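Local coordinates for C-C motif chemokine 1 (Homo sapiens, PDB 4OIJ), which acts as a secreted chemokine that binds the receptor CCR8 and attracts monocytes but not neutrophils, at residues A[18-22]-A[23-27]; A[52-56]-A[57-61]. All coordinates share one frame; numbering follows the deposited sequence.

Overall arrangement
Coming from the N terminus past strand 9-11, the chain runs through a long loop. Contact 1 (residues 18-27) closes that loop with a tight 3-10 turn as the chain enters strand 25-30, an outer strand of the three-stranded antiparallel sheet. After strand 39-44 and strand 49-53, the other outer strand, contact 2 (residues 52-61) turns the chain into the helix 57-64. The two contacts follow in series and neither nests in nor crosses the other. They meet in space nonetheless: W58 of contact 2 packs against Q18, E19 and I20, so the helix start and the loop before the first sheet strand are tied together.

Contact 1: residues A[18-22]-A[23-27]; sequences QEIPL and RAILC
A24 N donates a hydrogen bond of 2.9 Å to P21 O, closing a tight turn in which the donor stands above the carbonyl plane rather than in it. One residue on, I25 N bonds to L22 O at 3.1 Å, again from above the plane, and the two bonds carry the chain through the single 3-10 turn that precedes the first sheet strand of the chemokine fold. The side chains fall into two groups. R23 folds back over the proline: its chain bends at chi3 (129°), and the guanidinium lays one face on P21 CB, which sits 3.4 Å above the plane toward the rim. In the other group, I20 CG2 meets I25 CG1 at 3.8 Å, the two side chains crossing at about a right angle, and reaches A24 CB at 4.2 Å. I25 has CG1 anti to its carbonyl carbon (chi1 -49°), which brings I25 CG1 within 3.8 Å of P21 O as well. With an alanine at I25, the methyl of I20 would probably lose its main partner in the turn, opening a gap where both isoleucines meet L44. M4 of the second subunit lies against I20, P21 and A24. I20 and I25 both touch L44 of strand 39-44, while H62 NE2 of helix 57-64 donates a hydrogen bond to I20 O and the H62 side chain packs on L22 and I25.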
ATOM      1  N   GLN A  18      -2.463  13.252 -16.815  1.00 40.01           N
ATOM      2  CA  GLN A  18      -3.643  14.103 -16.936  1.00 42.01           C
ATOM      3  C   GLN A  18      -4.124  14.602 -15.564  1.00 42.91           C
ATOM      4  O   GLN A  18      -3.997  13.886 -14.575  1.00 39.98           O
ATOM      5  CB  GLN A  18      -4.774  13.351 -17.670  1.00 45.56           C
ATOM      6  CG  GLN A  18      -5.807  14.268 -18.316  1.00 71.81           C
ATOM      7  CD  GLN A  18      -6.960  13.497 -18.916  1.00111.13           C
ATOM      8  OE1 GLN A  18      -7.072  13.355 -20.136  1.00114.31           O
ATOM      9  NE2 GLN A  18      -7.873  13.019 -18.077  1.00107.91           N
ATOM     10  N   GLU A  19      -4.713  15.815 -15.533  1.00 40.19           N
ATOM     11  CA  GLU A  19      -5.266  16.393 -14.326  1.00 38.87           C
ATOM     12  C   GLU A  19      -6.478  15.576 -13.917  1.00 41.57           C
ATOM     13  O   GLU A  19      -7.317  15.236 -14.764  1.00 40.56           O
ATOM     14  CB  GLU A  19      -5.715  17.853 -14.538  1.00 43.27           C
ATOM     15  CG  GLU A  19      -5.674  18.631 -13.238  1.00 50.96           C
ATOM     16  CD  GLU A  19      -6.820  19.530 -12.827  1.00 77.36           C
ATOM     17  OE1 GLU A  19      -6.531  20.590 -12.228  1.00 68.36           O
ATOM     18  OE2 GLU A  19      -7.997  19.136 -13.000  1.00 77.15           O
ATOM     19  N   ILE A  20      -6.534  15.220 -12.624  1.00 35.60           N
ATOM     20  CA  ILE A  20      -7.680  14.513 -12.062  1.00 33.92           C
ATOM     21  C   ILE A  20      -8.627  15.557 -11.473  1.00 42.91           C
ATOM     22  O   ILE A  20      -8.187  16.359 -10.640  1.00 42.42           O
ATOM     23  CB  ILE A  20      -7.244  13.481 -10.994  1.00 32.10           C
ATOM     24  CG1 ILE A  20      -6.402  12.356 -11.645  1.00 28.74           C
ATOM     25  CG2 ILE A  20      -8.459  12.923 -10.225  1.00 32.25           C
ATOM     26  CD1 ILE A  20      -5.565  11.678 -10.732  1.00 27.81           C
ATOM     27  N   PRO A  21      -9.931  15.543 -11.847  1.00 43.20           N
ATOM     28  CA  PRO A  21     -10.866  16.502 -11.253  1.00 46.99           C
ATOM     29  C   PRO A  21     -10.914  16.394  -9.730  1.00 50.34           C
ATOM     30  O   PRO A  21     -11.038  15.292  -9.184  1.00 49.10           O
ATOM     31  CB  PRO A  21     -12.205  16.148 -11.920  1.00 52.56           C
ATOM     32  CG  PRO A  21     -11.829  15.506 -13.210  1.00 55.85           C
ATOM     33  CD  PRO A  21     -10.616  14.689 -12.836  1.00 46.73           C
ATOM     34  N   LEU A  22     -10.758  17.548  -9.050  1.00 48.02           N
ATOM     35  CA  LEU A  22     -10.805  17.656  -7.592  1.00 48.79           C
ATOM     36  C   LEU A  22     -12.039  16.955  -6.997  1.00 54.12           C
ATOM     37  O   LEU A  22     -11.887  16.203  -6.034  1.00 53.06           O
ATOM     38  CB  LEU A  22     -10.727  19.119  -7.129  1.00 52.28           C
ATOM     39  CG  LEU A  22     -10.697  19.339  -5.617  1.00 57.94           C
ATOM     40  CD1 LEU A  22      -9.378  18.816  -4.993  1.00 52.37           C
ATOM     41  CD2 LEU A  22     -10.927  20.786  -5.289  1.00 63.39           C
ATOM     42  N   ARG A  23     -13.221  17.120  -7.626  1.00 54.68           N
ATOM     43  CA  ARG A  23     -14.496  16.490  -7.200  1.00 59.63           C
ATOM     44  C   ARG A  23     -14.437  14.944  -7.220  1.00 62.83           C
ATOM     45  O   ARG A  23     -15.204  14.299  -6.526  1.00 64.69           O
ATOM     46  CB  ARG A  23     -15.688  17.020  -8.038  1.00 62.90           C
ATOM     47  CG  ARG A  23     -15.589  16.708  -9.546  1.00 71.73           C
ATOM     48  CD  ARG A  23     -16.529  17.520 -10.446  1.00 83.64           C
ATOM     49  NE  ARG A  23     -15.797  18.151 -11.556  1.00 88.83           N
ATOM     50  CZ  ARG A  23     -15.418  17.529 -12.676  1.00 98.13           C
ATOM     51  NH1 ARG A  23     -15.715  16.248 -12.866  1.00 87.01           N
ATOM     52  NH2 ARG A  23     -14.711  18.175 -13.597  1.00 73.14           N
ATOM     53  N   ALA A  24     -13.512  14.365  -8.006  1.00 57.61           N
ATOM     54  CA  ALA A  24     -13.319  12.917  -8.131  1.00 55.42           C
ATOM     55  C   ALA A  24     -12.541  12.301  -6.964  1.00 55.21           C
ATOM     56  O   ALA A  24     -12.554  11.076  -6.814  1.00 55.36           O
ATOM     57  CB  ALA A  24     -12.596  12.607  -9.439  1.00 52.85           C
ATOM     58  N   ILE A  25     -11.839  13.139  -6.166  1.00 47.69           N
ATOM     59  CA  ILE A  25     -10.944  12.716  -5.072  1.00 41.75           C
ATOM     60  C   ILE A  25     -11.622  12.840  -3.717  1.00 47.71           C
ATOM     61  O   ILE A  25     -12.233  13.867  -3.433  1.00 49.34           O
ATOM     62  CB  ILE A  25      -9.613  13.537  -5.094  1.00 40.65           C
ATOM     63  CG1 ILE A  25      -8.965  13.588  -6.507  1.00 37.88           C
ATOM     64  CG2 ILE A  25      -8.617  13.028  -4.051  1.00 39.61           C
ATOM     65  CD1 ILE A  25      -7.995  14.783  -6.773  1.00 32.98           C
ATOM     66  N   LEU A  26     -11.420  11.829  -2.847  1.00 43.88           N
ATOM     67  CA  LEU A  26     -11.951  11.816  -1.487  1.00 46.92           C
ATOM     68  C   LEU A  26     -10.979  12.478  -0.526  1.00 47.43           C
ATOM     69  O   LEU A  26     -11.384  13.312   0.274  1.00 48.37           O
ATOM     70  CB  LEU A  26     -12.183  10.372  -1.016  1.00 47.43           C
ATOM     71  CG  LEU A  26     -13.353   9.599  -1.597  1.00 56.71           C
ATOM     72  CD1 LEU A  26     -13.244   8.146  -1.219  1.00 57.80           C
ATOM     73  CD2 LEU A  26     -14.687  10.138  -1.083  1.00 63.78           C
ATOM     74  N   CYS A  27      -9.677  12.090  -0.610  1.00 40.62           N
ATOM     75  CA  CYS A  27      -8.623  12.485   0.318  1.00 40.02           C
ATOM     76  C   CYS A  27      -7.251  12.109  -0.242  1.00 35.63           C
ATOM     77  O   CYS A  27      -7.166  11.428  -1.263  1.00 32.12           O
ATOM     78  CB  CYS A  27      -8.868  11.808   1.675  1.00 44.59           C
ATOM     79  SG  CYS A  27      -9.071   9.997   1.593  1.00 47.62           S
TER

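Contact 2: residues A[52-56]-A[57-61]; sequences ALDTV and GWVQR. With SO4 (sulfate ion), chain F; SO4 (sulfate ion), chain K; SO4 (sulfate ion), chain M.
A52 CB packs on V59 CG2 at 3.6 Å where the last sheet strand of the chemokine fold turns into its C-terminal helix. The same V59 methyl lies 3.4 Å above one face of the W58 indole, over its centre, a CH-pi contact; A52 CB itself reaches the ring at CH2, 4.2 Å away. V56 runs alongside W58, pointing the same way, with CG1 3.6 Å from NE1. The indole gets there because W58 CG sits between the backbone N and the carbonyl carbon (chi1 67°). Across the turn, D54 OD1 rests 3.5 Å from Q60 CG; the two side chains cross at about a right angle, carboxylate and amide planes 80° apart.

A type I turn from L53 to V56, held by V56 N bonding to L53 O, sets up this packing and places V56 at the N-cap. Its side chain has no acceptor to offer the helix, and V59 N makes only a weak bond to V56 O. Sulfate ions, probably from the crystallisation liquor, take the leading amides instead: G57 N reaches O4 of sulfate K almost straight (166°), and W58 N meets O2 of sulfate F at 2.9 Å. Further out, E19 touches W58, H62 meets its indole edge-to-face, and L40 and F42 of strand 39-44 pack on V59. R61 rests a guanidinium face over W58 CA and turns its edge to two sulfates: NH1 and NH2 both bond to O1 of sulfate F, each at 2.8 Å, while NH2 also donates to O1 of sulfate M at 2.6 Å.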
ATOM      1  N   ALA A  52       0.371  10.853  -7.703  1.00 19.59           N
ATOM      2  CA  ALA A  52       0.550  12.110  -8.444  1.00 21.20           C
ATOM      3  C   ALA A  52       1.796  12.741  -7.893  1.00 25.93           C
ATOM      4  O   ALA A  52       2.069  12.584  -6.711  1.00 23.48           O
ATOM      5  CB  ALA A  52      -0.655  13.018  -8.239  1.00 22.72           C
ATOM      6  N   LEU A  53       2.585  13.368  -8.745  1.00 27.38           N
ATOM      7  CA  LEU A  53       3.865  13.979  -8.369  1.00 30.60           C
ATOM      8  C   LEU A  53       3.615  15.385  -7.824  1.00 38.87           C
ATOM      9  O   LEU A  53       3.103  16.244  -8.535  1.00 39.46           O
ATOM     10  CB  LEU A  53       4.799  13.966  -9.607  1.00 32.41           C
ATOM     11  CG  LEU A  53       6.153  14.670  -9.544  1.00 39.99           C
ATOM     12  CD1 LEU A  53       7.148  13.920  -8.692  1.00 39.98           C
ATOM     13  CD2 LEU A  53       6.704  14.767 -10.897  1.00 42.37           C
ATOM     14  N   ASP A  54       3.967  15.601  -6.552  1.00 38.38           N
ATOM     15  CA  ASP A  54       3.741  16.850  -5.811  1.00 42.75           C
ATOM     16  C   ASP A  54       4.512  18.109  -6.284  1.00 51.92           C
ATOM     17  O   ASP A  54       4.271  19.197  -5.759  1.00 57.30           O
ATOM     18  CB  ASP A  54       3.827  16.598  -4.283  1.00 45.21           C
ATOM     19  CG  ASP A  54       3.463  17.766  -3.382  1.00 61.30           C
ATOM     20  OD1 ASP A  54       2.457  18.465  -3.676  1.00 61.88           O
ATOM     21  OD2 ASP A  54       4.177  17.983  -2.386  1.00 73.25           O
ATOM     22  N   THR A  55       5.380  17.995  -7.295  1.00 47.67           N
ATOM     23  CA  THR A  55       6.079  19.180  -7.829  1.00 53.04           C
ATOM     24  C   THR A  55       5.253  19.797  -8.946  1.00 56.63           C
ATOM     25  O   THR A  55       5.464  20.951  -9.294  1.00 61.41           O
ATOM     26  CB  THR A  55       7.531  18.874  -8.221  1.00 62.91           C
ATOM     27  OG1 THR A  55       7.590  17.642  -8.942  1.00 61.37           O
ATOM     28  CG2 THR A  55       8.441  18.779  -7.019  1.00 63.14           C
ATOM     29  N   VAL A  56       4.271  19.035  -9.474  1.00 48.20           N
ATOM     30  CA  VAL A  56       3.363  19.458 -10.549  1.00 47.19           C
ATOM     31  C   VAL A  56       2.264  20.352  -9.934  1.00 52.12           C
ATOM     32  O   VAL A  56       1.651  19.973  -8.939  1.00 48.18           O
ATOM     33  CB  VAL A  56       2.773  18.228 -11.291  1.00 45.13           C
ATOM     34  CG1 VAL A  56       1.919  18.661 -12.479  1.00 45.73           C
ATOM     35  CG2 VAL A  56       3.866  17.270 -11.741  1.00 43.42           C
ATOM     36  N   GLY A  57       2.069  21.530 -10.529  1.00 53.80           N
ATOM     37  CA  GLY A  57       1.130  22.574 -10.118  1.00 56.26           C
ATOM     38  C   GLY A  57      -0.229  22.157  -9.595  1.00 56.82           C
ATOM     39  O   GLY A  57      -0.561  22.491  -8.459  1.00 58.91           O
ATOM     40  N   TRP A  58      -1.034  21.446 -10.418  1.00 49.40           N
ATOM     41  CA  TRP A  58      -2.403  21.019 -10.083  1.00 46.57           C
ATOM     42  C   TRP A  58      -2.513  20.132  -8.845  1.00 49.04           C
ATOM     43  O   TRP A  58      -3.481  20.254  -8.090  1.00 49.85           O
ATOM     44  CB  TRP A  58      -3.112  20.380 -11.292  1.00 42.20           C
ATOM     45  CG  TRP A  58      -2.549  19.060 -11.767  1.00 38.39           C
ATOM     46  CD1 TRP A  58      -1.675  18.867 -12.800  1.00 41.24           C
ATOM     47  CD2 TRP A  58      -2.908  17.742 -11.292  1.00 33.70           C
ATOM     48  NE1 TRP A  58      -1.416  17.521 -12.960  1.00 36.89           N
ATOM     49  CE2 TRP A  58      -2.180  16.806 -12.064  1.00 34.63           C
ATOM     50  CE3 TRP A  58      -3.815  17.261 -10.319  1.00 33.35           C
ATOM     51  CZ2 TRP A  58      -2.323  15.419 -11.892  1.00 29.75           C
ATOM     52  CZ3 TRP A  58      -3.948  15.889 -10.139  1.00 30.60           C
ATOM     53  CH2 TRP A  58      -3.192  14.985 -10.904  1.00 29.19           C
ATOM     54  N   VAL A  59      -1.519  19.239  -8.650  1.00 41.36           N
ATOM     55  CA  VAL A  59      -1.436  18.315  -7.526  1.00 37.76           C
ATOM     56  C   VAL A  59      -1.375  19.094  -6.198  1.00 44.55           C
ATOM     57  O   VAL A  59      -2.057  18.724  -5.244  1.00 43.02           O
ATOM     58  CB  VAL A  59      -0.241  17.348  -7.687  1.00 37.07           C
ATOM     59  CG1 VAL A  59      -0.120  16.405  -6.487  1.00 33.48           C
ATOM     60  CG2 VAL A  59      -0.348  16.568  -8.993  1.00 34.06           C
ATOM     61  N   GLN A  60      -0.552  20.161  -6.167  1.00 44.81           N
ATOM     62  CA  GLN A  60      -0.336  21.051  -5.023  1.00 48.83           C
ATOM     63  C   GLN A  60      -1.624  21.777  -4.640  1.00 53.62           C
ATOM     64  O   GLN A  60      -1.961  21.833  -3.456  1.00 54.90           O
ATOM     65  CB  GLN A  60       0.769  22.078  -5.342  1.00 55.10           C
ATOM     66  CG  GLN A  60       2.162  21.476  -5.504  1.00 58.30           C
ATOM     67  CD  GLN A  60       3.208  22.468  -5.971  1.00 75.53           C
ATOM     68  OE1 GLN A  60       2.950  23.375  -6.782  1.00 71.60           O
ATOM     69  NE2 GLN A  60       4.433  22.282  -5.500  1.00 64.67           N
ATOM     70  N   ARG A  61      -2.336  22.327  -5.646  1.00 50.29           N
ATOM     71  CA  ARG A  61      -3.597  23.048  -5.455  1.00 53.86           C
ATOM     72  C   ARG A  61      -4.721  22.116  -5.011  1.00 55.50           C
ATOM     73  O   ARG A  61      -5.556  22.525  -4.214  1.00 58.61           O
ATOM     74  CB  ARG A  61      -3.999  23.851  -6.706  1.00 54.79           C
ATOM     75  CG  ARG A  61      -2.862  24.703  -7.275  1.00 54.68           C
ATOM     76  CD  ARG A  61      -3.316  25.686  -8.315  1.00 59.99           C
ATOM     77  NE  ARG A  61      -3.853  25.069  -9.530  1.00 58.74           N
ATOM     78  CZ  ARG A  61      -3.129  24.690 -10.576  1.00 71.42           C
ATOM     79  NH1 ARG A  61      -1.805  24.799 -10.554  1.00 51.83           N
ATOM     80  NH2 ARG A  61      -3.722  24.203 -11.659  1.00 58.57           N
TER
HETATM   81  S   SO4 F 102      -1.097  22.826 -13.941  1.00 72.52           S
HETATM   82  O1  SO4 F 102      -1.410  24.050 -13.190  1.00 76.71           O
HETATM   83  O2  SO4 F 102      -0.166  21.998 -13.163  1.00 75.54           O
HETATM   84  O3  SO4 F 102      -2.346  22.082 -14.257  1.00 77.62           O
HETATM   85  O4  SO4 F 102      -0.461  23.211 -15.235  1.00 79.11           O
HETATM   86  S   SO4 K 107       3.991  23.019 -12.800  1.00107.25           S
HETATM   87  O1  SO4 K 107       4.971  23.675 -13.691  1.00112.11           O
HETATM   88  O2  SO4 K 107       4.412  23.183 -11.401  1.00111.59           O
HETATM   89  O3  SO4 K 107       2.673  23.622 -12.994  1.00112.94           O
HETATM   90  O4  SO4 K 107       3.913  21.604 -13.136  1.00112.42           O
HETATM   91  S   SO4 M 109      -7.103  23.975 -10.258  1.00 56.86           S
HETATM   92  O1  SO4 M 109      -6.278  23.578 -11.420  1.00 60.76           O
HETATM   93  O2  SO4 M 109      -6.235  24.504  -9.210  1.00 60.07           O
HETATM   94  O3  SO4 M 109      -8.065  25.017 -10.657  1.00 64.09           O
HETATM   95  O4  SO4 M 109      -7.875  22.810  -9.751  1.00 61.20           O